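Local atomic coordinates of alpha-catenin-like protein hmp-1 (Caenorhabditis elegans, PDB entry 5XA5), a protein that binds beta-catenin, cadherin and actin filaments at cell junctions and is required for cell migration during body enclosure and cell shape changes during body elongation. Residues F65-I73 with I86-Q97; C76-A85 with I144-K152. All blocks are in the same frame, centred on the assembly; numbering follows the deposited sequence.

Interaction 1. Residues F65-I73 with I86-Q97; sequences FLQTGSFAI and IDLLHEALGAVQ
Leu66 O is gripped twice by Ser70, whose backbone N and OG reach it from opposite faces of the carbonyl plane; the OG bond is the shorter, at 2.6 Å, with its donor tilted 26° from that plane. Leu93 CD2 lies 3.7 Å from Ser70 N, so this polar turn of helix borders an apolar knob. The Leu93 side chain sits among Leu66, Gly69, Ser70 and Ile73. Its CG points away from the backbone N (chi1 -164°), which sends CD1 to Phe65 CE2, 3.8 Å away. Gly69, with no side chain, lets Leu93 lie close against the backbone, Leu93 CD2 being 3.9 Å from Gly69 C. In the reverse direction Ile73 enters a hole formed by Ile86, Leu89, His90 and Leu93, with its CG2 3.7 Å from His90 NE2 and its CD1 3.8 Å from Leu89 CB. Cutting Ile73 back to an alanine would probably open a gap beside Leu89 and take an apolar neighbour from the imidazole. A water in the ring plane at the imidazole edge joins His90 NE2 to Ser70 O. The axes of segments 65-73 and 86-97 come within 10.4 Å at 177°, and these reciprocal knobs-into-holes are characteristic of antiparallel helices in vinculin-family bundles, here in the protein's N-terminal part.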
ATOM      1  N   PHE A  65       7.856  13.814   7.734  1.00 35.03           N
ATOM      2  CA  PHE A  65       7.051  13.078   6.765  1.00 34.75           C
ATOM      3  C   PHE A  65       7.864  12.868   5.483  1.00 38.46           C
ATOM      4  O   PHE A  65       7.888  11.773   4.909  1.00 37.29           O
ATOM      5  CB  PHE A  65       5.737  13.824   6.469  1.00 36.44           C
ATOM      6  CG  PHE A  65       4.758  13.031   5.642  1.00 34.17           C
ATOM      7  CD1 PHE A  65       3.754  12.298   6.251  1.00 32.80           C
ATOM      8  CD2 PHE A  65       4.844  13.022   4.260  1.00 31.30           C
ATOM      9  CE1 PHE A  65       2.850  11.564   5.494  1.00 32.13           C
ATOM     10  CE2 PHE A  65       3.956  12.274   3.492  1.00 32.64           C
ATOM     11  CZ  PHE A  65       2.955  11.549   4.110  1.00 33.70           C
ATOM     12  N   LEU A  66       8.546  13.919   5.040  1.00 37.87           N
ATOM     13  CA  LEU A  66       9.336  13.834   3.824  1.00 38.32           C
ATOM     14  C   LEU A  66      10.509  12.876   3.997  1.00 42.92           C
ATOM     15  O   LEU A  66      10.845  12.138   3.075  1.00 46.32           O
ATOM     16  CB  LEU A  66       9.837  15.222   3.409  1.00 37.92           C
ATOM     17  CG  LEU A  66       8.723  16.226   3.106  1.00 43.52           C
ATOM     18  CD1 LEU A  66       9.304  17.554   2.663  1.00 50.43           C
ATOM     19  CD2 LEU A  66       7.771  15.685   2.045  1.00 36.31           C
ATOM     20  N   GLN A  67      11.117  12.876   5.181  1.00 42.56           N
ATOM     21  CA  GLN A  67      12.274  12.025   5.436  1.00 39.63           C
ATOM     22  C   GLN A  67      11.871  10.558   5.479  1.00 39.71           C
ATOM     23  O   GLN A  67      12.506   9.712   4.849  1.00 43.04           O
ATOM     24  CB  GLN A  67      12.969  12.421   6.743  1.00 44.75           C
ATOM     25  CG  GLN A  67      13.712  13.738   6.673  1.00 58.19           C
ATOM     26  CD  GLN A  67      14.131  14.235   8.042  1.00 70.88           C
ATOM     27  OE1 GLN A  67      14.082  13.495   9.026  1.00 77.01           O
ATOM     28  NE2 GLN A  67      14.556  15.493   8.111  1.00 64.34           N
ATOM     29  N   THR A  68      10.814  10.256   6.221  1.00 37.26           N
ATOM     30  CA  THR A  68      10.320   8.894   6.348  0.77 36.91           C
ATOM     31  C   THR A  68       9.801   8.392   5.000  1.00 36.77           C
ATOM     32  O   THR A  68      10.037   7.238   4.597  1.00 38.87           O
ATOM     33  CB  THR A  68       9.221   8.824   7.422  0.77 38.11           C
ATOM     34  OG1 THR A  68       9.789   9.174   8.688  0.77 44.11           O
ATOM     35  CG2 THR A  68       8.619   7.422   7.497  0.77 44.30           C
ATOM     36  N   GLY A  69       9.089   9.271   4.295  1.00 37.78           N
ATOM     37  CA  GLY A  69       8.583   8.958   2.968  1.00 38.29           C
ATOM     38  C   GLY A  69       9.695   8.583   2.002  1.00 37.27           C
ATOM     39  O   GLY A  69       9.575   7.605   1.265  1.00 39.49           O
ATOM     40  N   SER A  70      10.782   9.356   2.004  1.00 40.00           N
ATOM     41  CA  SER A  70      11.932   9.067   1.142  1.00 41.40           C
ATOM     42  C   SER A  70      12.571   7.726   1.470  1.00 44.56           C
ATOM     43  O   SER A  70      12.932   6.965   0.571  1.00 44.27           O
ATOM     44  CB  SER A  70      12.993  10.171   1.250  1.00 41.94           C
ATOM     45  OG  SER A  70      12.416  11.451   1.104  1.00 55.46           O
ATOM     46  N   PHE A  71      12.722   7.450   2.760  1.00 45.85           N
ATOM     47  CA  PHE A  71      13.284   6.183   3.205  1.00 44.87           C
ATOM     48  C   PHE A  71      12.391   5.017   2.772  1.00 41.83           C
ATOM     49  O   PHE A  71      12.883   4.013   2.243  1.00 43.12           O
ATOM     50  CB  PHE A  71      13.458   6.192   4.725  1.00 46.10           C
ATOM     51  CG  PHE A  71      14.064   4.932   5.277  1.00 55.88           C
ATOM     52  CD1 PHE A  71      15.423   4.701   5.165  1.00 61.38           C
ATOM     53  CD2 PHE A  71      13.279   3.995   5.928  1.00 62.03           C
ATOM     54  CE1 PHE A  71      15.990   3.554   5.676  1.00 61.08           C
ATOM     55  CE2 PHE A  71      13.841   2.844   6.445  1.00 60.60           C
ATOM     56  CZ  PHE A  71      15.199   2.625   6.320  1.00 61.58           C
ATOM     57  N   ALA A  72      11.084   5.167   2.990  1.00 37.61           N
ATOM     58  CA  ALA A  72      10.106   4.129   2.643  1.00 37.13           C
ATOM     59  C   ALA A  72      10.163   3.798   1.157  1.00 38.64           C
ATOM     60  O   ALA A  72      10.116   2.626   0.764  1.00 41.54           O
ATOM     61  CB  ALA A  72       8.687   4.569   3.041  1.00 41.99           C
ATOM     62  N   ILE A  73      10.273   4.836   0.335  1.00 40.91           N
ATOM     63  CA  ILE A  73      10.322   4.665  -1.113  1.00 45.05           C
ATOM     64  C   ILE A  73      11.614   3.953  -1.530  1.00 50.05           C
ATOM     65  O   ILE A  73      11.594   3.064  -2.389  1.00 48.66           O
ATOM     66  CB  ILE A  73      10.212   6.024  -1.849  1.00 43.05           C
ATOM     67  CG1 ILE A  73       8.826   6.654  -1.655  1.00 46.39           C
ATOM     68  CG2 ILE A  73      10.470   5.853  -3.333  1.00 55.82           C
ATOM     69  CD1 ILE A  73       8.766   8.125  -2.110  1.00 42.90           C
ATOM     70  N   ILE A  86       8.094   4.266  -8.863  1.00 48.49           N
ATOM     71  CA  ILE A  86       8.898   5.076  -7.959  1.00 49.13           C
ATOM     72  C   ILE A  86       8.819   6.558  -8.330  1.00 63.10           C
ATOM     73  O   ILE A  86       8.830   7.422  -7.453  1.00 63.72           O
ATOM     74  CB  ILE A  86      10.370   4.617  -7.958  1.00 50.99           C
ATOM     75  CG1 ILE A  86      10.464   3.137  -7.579  1.00 52.61           C
ATOM     76  CG2 ILE A  86      11.214   5.475  -7.026  1.00 53.96           C
ATOM     77  CD1 ILE A  86      10.211   2.855  -6.110  1.00 45.01           C
ATOM     78  N   ASP A  87       8.734   6.848  -9.627  1.00 54.46           N
ATOM     79  CA  ASP A  87       8.595   8.228 -10.093  1.00 57.88           C
ATOM     80  C   ASP A  87       7.292   8.872  -9.623  1.00 53.09           C
ATOM     81  O   ASP A  87       7.274  10.042  -9.245  1.00 52.33           O
ATOM     82  CB  ASP A  87       8.674   8.296 -11.618  1.00 70.50           C
ATOM     83  CG  ASP A  87      10.048   7.948 -12.145  1.00 79.30           C
ATOM     84  OD1 ASP A  87      10.906   7.529 -11.341  1.00 83.71           O
ATOM     85  OD2 ASP A  87      10.268   8.092 -13.365  1.00 80.54           O
ATOM     86  N   LEU A  88       6.203   8.113  -9.657  1.00 53.82           N
ATOM     87  CA  LEU A  88       4.924   8.625  -9.181  1.00 53.07           C
ATOM     88  C   LEU A  88       4.996   8.924  -7.691  1.00 46.08           C
ATOM     89  O   LEU A  88       4.466   9.935  -7.226  1.00 44.90           O
ATOM     90  CB  LEU A  88       3.798   7.632  -9.467  1.00 61.97           C
ATOM     91  CG  LEU A  88       3.267   7.636 -10.900  1.00 63.86           C
ATOM     92  CD1 LEU A  88       2.514   6.350 -11.184  1.00 63.16           C
ATOM     93  CD2 LEU A  88       2.377   8.844 -11.127  1.00 66.33           C
ATOM     94  N   LEU A  89       5.658   8.037  -6.953  1.00 44.57           N
ATOM     95  CA  LEU A  89       5.795   8.182  -5.505  1.00 40.69           C
ATOM     96  C   LEU A  89       6.563   9.441  -5.156  1.00 44.83           C
ATOM     97  O   LEU A  89       6.183  10.168  -4.245  1.00 43.72           O
ATOM     98  CB  LEU A  89       6.495   6.966  -4.898  1.00 37.87           C
ATOM     99  CG  LEU A  89       5.601   5.745  -4.691  1.00 47.00           C
ATOM    100  CD1 LEU A  89       6.424   4.482  -4.491  1.00 43.03           C
ATOM    101  CD2 LEU A  89       4.708   5.983  -3.500  1.00 38.47           C
ATOM    102  N   HIS A  90       7.645   9.698  -5.886  1.00 46.53           N
ATOM    103  CA  HIS A  90       8.432  10.891  -5.639  1.00 42.70           C
ATOM    104  C   HIS A  90       7.630  12.142  -5.993  1.00 42.75           C
ATOM    105  O   HIS A  90       7.679  13.143  -5.278  1.00 44.46           O
ATOM    106  CB  HIS A  90       9.751  10.832  -6.421  1.00 49.49           C
ATOM    107  CG  HIS A  90      10.808  10.021  -5.739  1.00 56.80           C
ATOM    108  ND1 HIS A  90      11.668   9.183  -6.419  1.00 64.72           N
ATOM    109  CD2 HIS A  90      11.142   9.918  -4.430  1.00 66.72           C
ATOM    110  CE1 HIS A  90      12.484   8.601  -5.559  1.00 66.55           C
ATOM    111  NE2 HIS A  90      12.186   9.029  -4.345  1.00 65.18           N
ATOM    112  N   GLU A  91       6.868  12.064  -7.082  1.00 47.27           N
ATOM    113  CA  GLU A  91       5.996  13.158  -7.502  1.00 42.39           C
ATOM    114  C   GLU A  91       4.945  13.470  -6.438  1.00 41.89           C
ATOM    115  O   GLU A  91       4.688  14.630  -6.117  1.00 47.69           O
ATOM    116  CB  GLU A  91       5.304  12.808  -8.817  1.00 58.97           C
ATOM    117  CG  GLU A  91       4.601  13.972  -9.491  1.00 72.11           C
ATOM    118  CD  GLU A  91       3.931  13.572 -10.792  1.00 87.11           C
ATOM    119  OE1 GLU A  91       3.826  12.356 -11.058  1.00 89.22           O
ATOM    120  OE2 GLU A  91       3.511  14.473 -11.550  1.00 94.71           O
ATOM    121  N   ALA A  92       4.331  12.425  -5.902  1.00 43.47           N
ATOM    122  CA  ALA A  92       3.294  12.596  -4.886  1.00 44.98           C
ATOM    123  C   ALA A  92       3.875  13.130  -3.590  1.00 48.10           C
ATOM    124  O   ALA A  92       3.243  13.926  -2.899  1.00 42.30           O
ATOM    125  CB  ALA A  92       2.571  11.281  -4.634  1.00 40.36           C
ATOM    126  N   LEU A  93       5.077  12.678  -3.250  1.00 41.92           N
ATOM    127  CA  LEU A  93       5.752  13.183  -2.060  1.00 42.92           C
ATOM    128  C   LEU A  93       6.110  14.653  -2.254  1.00 46.44           C
ATOM    129  O   LEU A  93       6.077  15.439  -1.307  1.00 41.87           O
ATOM    130  CB  LEU A  93       7.007  12.366  -1.755  1.00 44.41           C
ATOM    131  CG  LEU A  93       7.599  12.530  -0.353  1.00 49.04           C
ATOM    132  CD1 LEU A  93       6.563  12.180   0.722  1.00 44.61           C
ATOM    133  CD2 LEU A  93       8.851  11.688  -0.196  1.00 50.63           C
ATOM    134  N   GLY A  94       6.460  15.013  -3.487  1.00 46.09           N
ATOM    135  CA  GLY A  94       6.775  16.389  -3.820  1.00 45.05           C
ATOM    136  C   GLY A  94       5.577  17.298  -3.626  1.00 47.24           C
ATOM    137  O   GLY A  94       5.716  18.448  -3.235  1.00 45.81           O
ATOM    138  N   ALA A  95       4.385  16.770  -3.886  1.00 47.13           N
ATOM    139  CA  ALA A  95       3.169  17.554  -3.698  1.00 48.18           C
ATOM    140  C   ALA A  95       2.936  17.840  -2.216  1.00 43.81           C
ATOM    141  O   ALA A  95       2.395  18.889  -1.859  1.00 43.86           O
ATOM    142  CB  ALA A  95       1.972  16.840  -4.306  1.00 47.32           C
ATOM    143  N   VAL A  96       3.350  16.914  -1.351  1.00 40.85           N
ATOM    144  CA  VAL A  96       3.297  17.145   0.090  1.00 33.52           C
ATOM    145  C   VAL A  96       4.298  18.230   0.494  1.00 39.82           C
ATOM    146  O   VAL A  96       3.975  19.125   1.279  1.00 43.91           O
ATOM    147  CB  VAL A  96       3.566  15.846   0.892  1.00 34.24           C
ATOM    148  CG1 VAL A  96       3.631  16.131   2.384  1.00 38.51           C
ATOM    149  CG2 VAL A  96       2.468  14.826   0.617  1.00 36.77           C
ATOM    150  N   GLN A  97       5.504  18.168  -0.059  1.00 42.58           N
ATOM    151  CA  GLN A  97       6.513  19.181   0.230  1.00 39.38           C
ATOM    152  C   GLN A  97       6.028  20.569  -0.175  1.00 45.59           C
ATOM    153  O   GLN A  97       6.200  21.538   0.568  1.00 43.95           O
ATOM    154  CB  GLN A  97       7.820  18.843  -0.491  1.00 40.13           C
ATOM    155  CG  GLN A  97       8.959  19.830  -0.255  1.00 44.95           C
ATOM    156  CD  GLN A  97      10.234  19.382  -0.950  1.00 60.87           C
ATOM    157  OE1 GLN A  97      10.233  19.099  -2.149  1.00 67.04           O
ATOM    158  NE2 GLN A  97      11.320  19.287  -0.192  1.00 68.88           N
TER
HETATM  159  O   HOH W   1      13.555   8.050  -1.908  1.00 53.08           O

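Interaction 2. Residues C76-A85 with I144-K152; sequences CPIANSDPRA and IDVKVIVDK
This is a loop-to-helix contact with a salt bridge at its edge: the connection between helices 51-74 and 83-112, with the first turn of the latter, packs on the long helix 117-165, with its centre about 9 Å from the centre of the chain. A type I beta turn from Cys76 to Ala79, closed by Ala79 N to Cys76 O, directs Pro77 and Ile78 at the helix. Pro77 CG approaches Val148 CG1 to 3.5 Å, the two side chains crossing at about a right angle. Ile78 holds its CG1 between the backbone N and the carbonyl carbon (chi1 62°), a rotamer that sends CD1 to Lys147 CB, 3.7 Å away, and sets CG2 against Val148 CG2 and Asp151 CB. One turn earlier on the helix, Cys76 SG meets Ile144 CG2 at 3.7 Å, and Ala85 CB lies 3.7 Å from Ile144 CD1. Asp82, the N-cap of helix 83-112, divides its carboxylate between two tasks. OD1 accepts a weak capping bond from Ala85 N, while OD2 takes Lys147 NZ at 3.0 Å on its syn side, 17° out of the carboxylate plane. Extended beyond CG, the lysine chain spans the distance to the cap, and the salt bridge probably helps to fix the carboxylate's rotation. Elsewhere on this part of helix 117-165, Val146 and Ile149 pack on helices 169-196 and 234-258; the connection from helix 51-74 to helix 83-112 is thus set against a helix that also packs with two later ones.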
ATOM      1  N   CYS A  76      11.528   0.198  -1.065  1.00 49.78           N
ATOM      2  CA  CYS A  76      10.460  -0.523  -1.754  1.00 47.11           C
ATOM      3  C   CYS A  76      11.049  -1.582  -2.665  1.00 47.91           C
ATOM      4  O   CYS A  76      11.854  -1.267  -3.538  1.00 46.89           O
ATOM      5  CB  CYS A  76       9.577   0.423  -2.563  1.00 51.02           C
ATOM      6  SG  CYS A  76       8.319  -0.446  -3.549  1.00 49.31           S
ATOM      7  N   PRO A  77      10.649  -2.845  -2.462  1.00 50.63           N
ATOM      8  CA  PRO A  77      11.288  -3.964  -3.167  1.00 52.82           C
ATOM      9  C   PRO A  77      11.161  -3.944  -4.694  1.00 59.87           C
ATOM     10  O   PRO A  77      11.882  -4.691  -5.342  1.00 66.91           O
ATOM     11  CB  PRO A  77      10.581  -5.194  -2.580  1.00 49.66           C
ATOM     12  CG  PRO A  77       9.326  -4.684  -2.003  1.00 56.02           C
ATOM     13  CD  PRO A  77       9.616  -3.303  -1.519  1.00 54.77           C
ATOM     14  N   ILE A  78      10.299  -3.119  -5.275  1.00 53.14           N
ATOM     15  CA  ILE A  78      10.264  -3.053  -6.736  1.00 55.65           C
ATOM     16  C   ILE A  78      10.914  -1.780  -7.296  1.00 59.59           C
ATOM     17  O   ILE A  78      10.587  -1.346  -8.398  1.00 54.62           O
ATOM     18  CB  ILE A  78       8.816  -3.180  -7.283  1.00 49.98           C
ATOM     19  CG1 ILE A  78       7.927  -2.039  -6.792  1.00 52.69           C
ATOM     20  CG2 ILE A  78       8.216  -4.565  -6.961  1.00 53.54           C
ATOM     21  CD1 ILE A  78       6.540  -2.068  -7.392  1.00 56.73           C
ATOM     22  N   ALA A  79      11.844  -1.209  -6.528  1.00 62.41           N
ATOM     23  CA  ALA A  79      12.571   0.013  -6.894  1.00 67.86           C
ATOM     24  C   ALA A  79      13.235  -0.126  -8.258  1.00 77.56           C
ATOM     25  O   ALA A  79      13.152   0.784  -9.096  1.00 85.37           O
ATOM     26  CB  ALA A  79      13.603   0.350  -5.824  1.00 60.44           C
ATOM     27  N   ASN A  80      13.877  -1.274  -8.448  1.00 79.42           N
ATOM     28  CA  ASN A  80      14.478  -1.656  -9.702  1.00 81.28           C
ATOM     29  C   ASN A  80      13.462  -1.870 -10.811  1.00 77.69           C
ATOM     30  O   ASN A  80      13.560  -1.287 -11.893  1.00 77.83           O
ATOM     31  CB  ASN A  80      15.292  -2.969  -9.523  1.00 96.60           C
ATOM     32  CG  ASN A  80      14.503  -4.071  -8.808  1.00109.06           C
ATOM     33  OD1 ASN A  80      13.733  -3.805  -7.840  1.00111.76           O
ATOM     34  ND2 ASN A  80      14.705  -5.323  -9.270  1.00113.99           N
ATOM     35  N   SER A  81      12.501  -2.737 -10.512  1.00 73.26           N
ATOM     36  CA  SER A  81      11.676  -3.409 -11.510  1.00 72.35           C
ATOM     37  C   SER A  81      10.647  -2.486 -12.144  1.00 75.85           C
ATOM     38  O   SER A  81      10.189  -2.708 -13.265  1.00 73.65           O
ATOM     39  CB  SER A  81      10.951  -4.597 -10.856  1.00 77.98           C
ATOM     40  OG  SER A  81      11.764  -5.153  -9.838  1.00 75.50           O
ATOM     41  N   ASP A  82      10.271  -1.456 -11.399  1.00 55.73           N
ATOM     42  CA  ASP A  82       9.192  -0.567 -11.805  1.00 59.00           C
ATOM     43  C   ASP A  82       9.568   0.888 -11.547  1.00 54.07           C
ATOM     44  O   ASP A  82       9.179   1.470 -10.533  1.00 55.52           O
ATOM     45  CB  ASP A  82       7.908  -0.922 -11.056  1.00 50.33           C
ATOM     46  CG  ASP A  82       6.665  -0.427 -11.760  1.00 57.57           C
ATOM     47  OD1 ASP A  82       6.790   0.438 -12.651  1.00 63.90           O
ATOM     48  OD2 ASP A  82       5.561  -0.893 -11.411  1.00 58.15           O
ATOM     49  N   PRO A  83      10.331   1.483 -12.466  1.00 49.96           N
ATOM     50  CA  PRO A  83      10.848   2.842 -12.282  1.00 48.84           C
ATOM     51  C   PRO A  83       9.779   3.927 -12.347  1.00 50.75           C
ATOM     52  O   PRO A  83       9.894   4.904 -11.615  1.00 55.56           O
ATOM     53  CB  PRO A  83      11.853   2.983 -13.435  1.00 56.08           C
ATOM     54  CG  PRO A  83      11.321   2.076 -14.485  1.00 52.54           C
ATOM     55  CD  PRO A  83      10.768   0.895 -13.745  1.00 45.24           C
ATOM     56  N   ARG A  84       8.769   3.765 -13.198  1.00 51.74           N
ATOM     57  CA  ARG A  84       7.673   4.727 -13.257  1.00 60.84           C
ATOM     58  C   ARG A  84       6.862   4.749 -11.972  1.00 49.54           C
ATOM     59  O   ARG A  84       6.271   5.772 -11.642  1.00 53.84           O
ATOM     60  CB  ARG A  84       6.713   4.454 -14.426  1.00 65.97           C
ATOM     61  CG  ARG A  84       7.237   4.646 -15.844  1.00 74.21           C
ATOM     62  CD  ARG A  84       6.139   4.377 -16.870  1.00 85.99           C
ATOM     63  NE  ARG A  84       6.085   2.994 -17.260  1.00 95.27           N
ATOM     64  CZ  ARG A  84       6.596   2.577 -18.408  1.00 96.81           C
ATOM     65  NH1 ARG A  84       7.090   3.455 -19.302  1.00 98.02           N
ATOM     66  NH2 ARG A  84       6.567   1.300 -18.721  1.00 92.59           N
ATOM     67  N   ALA A  85       6.815   3.624 -11.266  1.00 52.66           N
ATOM     68  CA  ALA A  85       6.084   3.559 -10.011  1.00 46.68           C
ATOM     69  C   ALA A  85       6.780   4.432  -8.977  1.00 57.04           C
ATOM     70  O   ALA A  85       6.139   5.229  -8.292  1.00 51.42           O
ATOM     71  CB  ALA A  85       5.978   2.124  -9.534  1.00 47.20           C
ATOM     72  N   ILE A 144       1.255   0.804  -4.770  1.00 29.16           N
ATOM     73  CA  ILE A 144       2.615   0.297  -4.986  1.00 29.36           C
ATOM     74  C   ILE A 144       2.849  -0.913  -4.087  1.00 29.26           C
ATOM     75  O   ILE A 144       3.464  -1.902  -4.476  1.00 29.65           O
ATOM     76  CB  ILE A 144       3.682   1.381  -4.697  1.00 33.58           C
ATOM     77  CG1 ILE A 144       3.457   2.601  -5.589  1.00 47.43           C
ATOM     78  CG2 ILE A 144       5.078   0.823  -4.890  1.00 45.99           C
ATOM     79  CD1 ILE A 144       3.243   2.260  -7.042  1.00 43.46           C
ATOM     80  N   ASP A 145       2.328  -0.839  -2.867  1.00 28.53           N
ATOM     81  CA  ASP A 145       2.349  -1.988  -1.979  1.00 26.21           C
ATOM     82  C   ASP A 145       1.652  -3.192  -2.647  1.00 27.77           C
ATOM     83  O   ASP A 145       2.079  -4.331  -2.479  1.00 28.69           O
ATOM     84  CB  ASP A 145       1.672  -1.646  -0.632  1.00 27.69           C
ATOM     85  CG  ASP A 145       2.499  -0.680   0.224  1.00 32.15           C
ATOM     86  OD1 ASP A 145       3.726  -0.582   0.006  1.00 32.05           O
ATOM     87  OD2 ASP A 145       1.907  -0.011   1.116  1.00 33.78           O
ATOM     88  N   VAL A 146       0.593  -2.935  -3.416  1.00 27.85           N
ATOM     89  CA  VAL A 146      -0.113  -4.014  -4.101  1.00 25.69           C
ATOM     90  C   VAL A 146       0.764  -4.567  -5.227  1.00 30.01           C
ATOM     91  O   VAL A 146       0.809  -5.783  -5.438  1.00 28.45           O
ATOM     92  CB  VAL A 146      -1.469  -3.540  -4.663  1.00 26.91           C
ATOM     93  CG1 VAL A 146      -1.993  -4.518  -5.728  1.00 30.37           C
ATOM     94  CG2 VAL A 146      -2.462  -3.376  -3.534  1.00 26.69           C
ATOM     95  N   LYS A 147       1.476  -3.682  -5.928  1.00 26.82           N
ATOM     96  CA  LYS A 147       2.351  -4.111  -7.022  1.00 25.64           C
ATOM     97  C   LYS A 147       3.430  -5.049  -6.516  1.00 30.02           C
ATOM     98  O   LYS A 147       3.867  -5.960  -7.228  1.00 28.26           O
ATOM     99  CB  LYS A 147       2.992  -2.908  -7.716  1.00 30.83           C
ATOM    100  CG  LYS A 147       2.100  -2.248  -8.746  1.00 41.24           C
ATOM    101  CD  LYS A 147       2.869  -1.245  -9.590  1.00 48.95           C
ATOM    102  CE  LYS A 147       2.053  -0.830 -10.810  1.00 60.83           C
ATOM    103  NZ  LYS A 147       2.736   0.223 -11.607  1.00 65.93           N
ATOM    104  N   VAL A 148       3.879  -4.813  -5.291  1.00 28.70           N
ATOM    105  CA  VAL A 148       4.840  -5.711  -4.662  1.00 28.58           C
ATOM    106  C   VAL A 148       4.256  -7.113  -4.471  1.00 28.28           C
ATOM    107  O   VAL A 148       4.939  -8.112  -4.718  1.00 29.61           O
ATOM    108  CB  VAL A 148       5.327  -5.133  -3.327  1.00 29.45           C
ATOM    109  CG1 VAL A 148       6.140  -6.152  -2.542  1.00 29.01           C
ATOM    110  CG2 VAL A 148       6.151  -3.880  -3.582  1.00 30.85           C
ATOM    111  N   ILE A 149       2.992  -7.204  -4.064  1.00 22.99           N
ATOM    112  CA  ILE A 149       2.355  -8.499  -3.918  1.00 21.62           C
ATOM    113  C   ILE A 149       2.235  -9.169  -5.283  1.00 23.18           C
ATOM    114  O   ILE A 149       2.504 -10.365  -5.418  1.00 24.63           O
ATOM    115  CB  ILE A 149       0.970  -8.390  -3.284  1.00 19.59           C
ATOM    116  CG1 ILE A 149       1.080  -7.660  -1.954  1.00 23.89           C
ATOM    117  CG2 ILE A 149       0.403  -9.780  -3.047  1.00 23.14           C
ATOM    118  CD1 ILE A 149      -0.229  -7.535  -1.230  1.00 24.63           C
ATOM    119  N   VAL A 150       1.834  -8.393  -6.285  1.00 23.46           N
ATOM    120  CA  VAL A 150       1.674  -8.940  -7.641  1.00 21.74           C
ATOM    121  C   VAL A 150       3.008  -9.471  -8.163  1.00 25.12           C
ATOM    122  O   VAL A 150       3.057 -10.502  -8.853  1.00 27.55           O
ATOM    123  CB  VAL A 150       1.081  -7.877  -8.606  1.00 26.16           C
ATOM    124  CG1 VAL A 150       1.139  -8.355 -10.044  1.00 32.43           C
ATOM    125  CG2 VAL A 150      -0.364  -7.554  -8.199  1.00 27.07           C
ATOM    126  N   ASP A 151       4.096  -8.792  -7.817  1.00 25.89           N
ATOM    127  CA  ASP A 151       5.435  -9.235  -8.216  1.00 28.02           C
ATOM    128  C   ASP A 151       5.746 -10.607  -7.605  1.00 30.08           C
ATOM    129  O   ASP A 151       6.373 -11.463  -8.251  1.00 29.36           O
ATOM    130  CB  ASP A 151       6.477  -8.189  -7.791  1.00 35.82           C
ATOM    131  CG  ASP A 151       7.847  -8.447  -8.382  1.00 65.56           C
ATOM    132  OD1 ASP A 151       8.716  -8.982  -7.662  1.00 76.19           O
ATOM    133  OD2 ASP A 151       8.056  -8.103  -9.566  1.00 76.78           O
ATOM    134  N   LYS A 152       5.271 -10.829  -6.379  1.00 25.99           N
ATOM    135  CA  LYS A 152       5.456 -12.118  -5.707  1.00 22.19           C
ATOM    136  C   LYS A 152       4.636 -13.219  -6.386  1.00 24.81           C
ATOM    137  O   LYS A 152       5.122 -14.345  -6.557  1.00 23.90           O
ATOM    138  CB  LYS A 152       5.071 -12.027  -4.226  1.00 24.14           C
ATOM    139  CG  LYS A 152       5.394 -13.273  -3.447  1.00 33.48           C
ATOM    140  CD  LYS A 152       6.903 -13.459  -3.383  1.00 44.44           C
ATOM    141  CE  LYS A 152       7.292 -14.611  -2.476  1.00 53.98           C
ATOM    142  NZ  LYS A 152       8.697 -14.450  -1.985  1.00 61.07           N
TER

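Interactions 1 and 2 share helix 83-112 and lie about 15 Å apart between centres. Both are partly buried: interaction 1 has the slightly larger share of buried residues, six of eleven touching residues against four of nine, while interaction 2 sits nearer the chain centre. Interaction 1 buries 514 Å² in all, both sides summed, against 400 Å². The first joins two helices adjacent in sequence almost wholly by apolar interlocking; the second ties their connection to helix 117-165, adding a charged pair at the helix start to its apolar packing. They meet directly: Leu89 CD1 lies 3.7 Å from Ile144 CG1, and Ile86 CD1 packs on Ala79 CA at 3.8 Å, so the two contacts adjoin through helix 83-112.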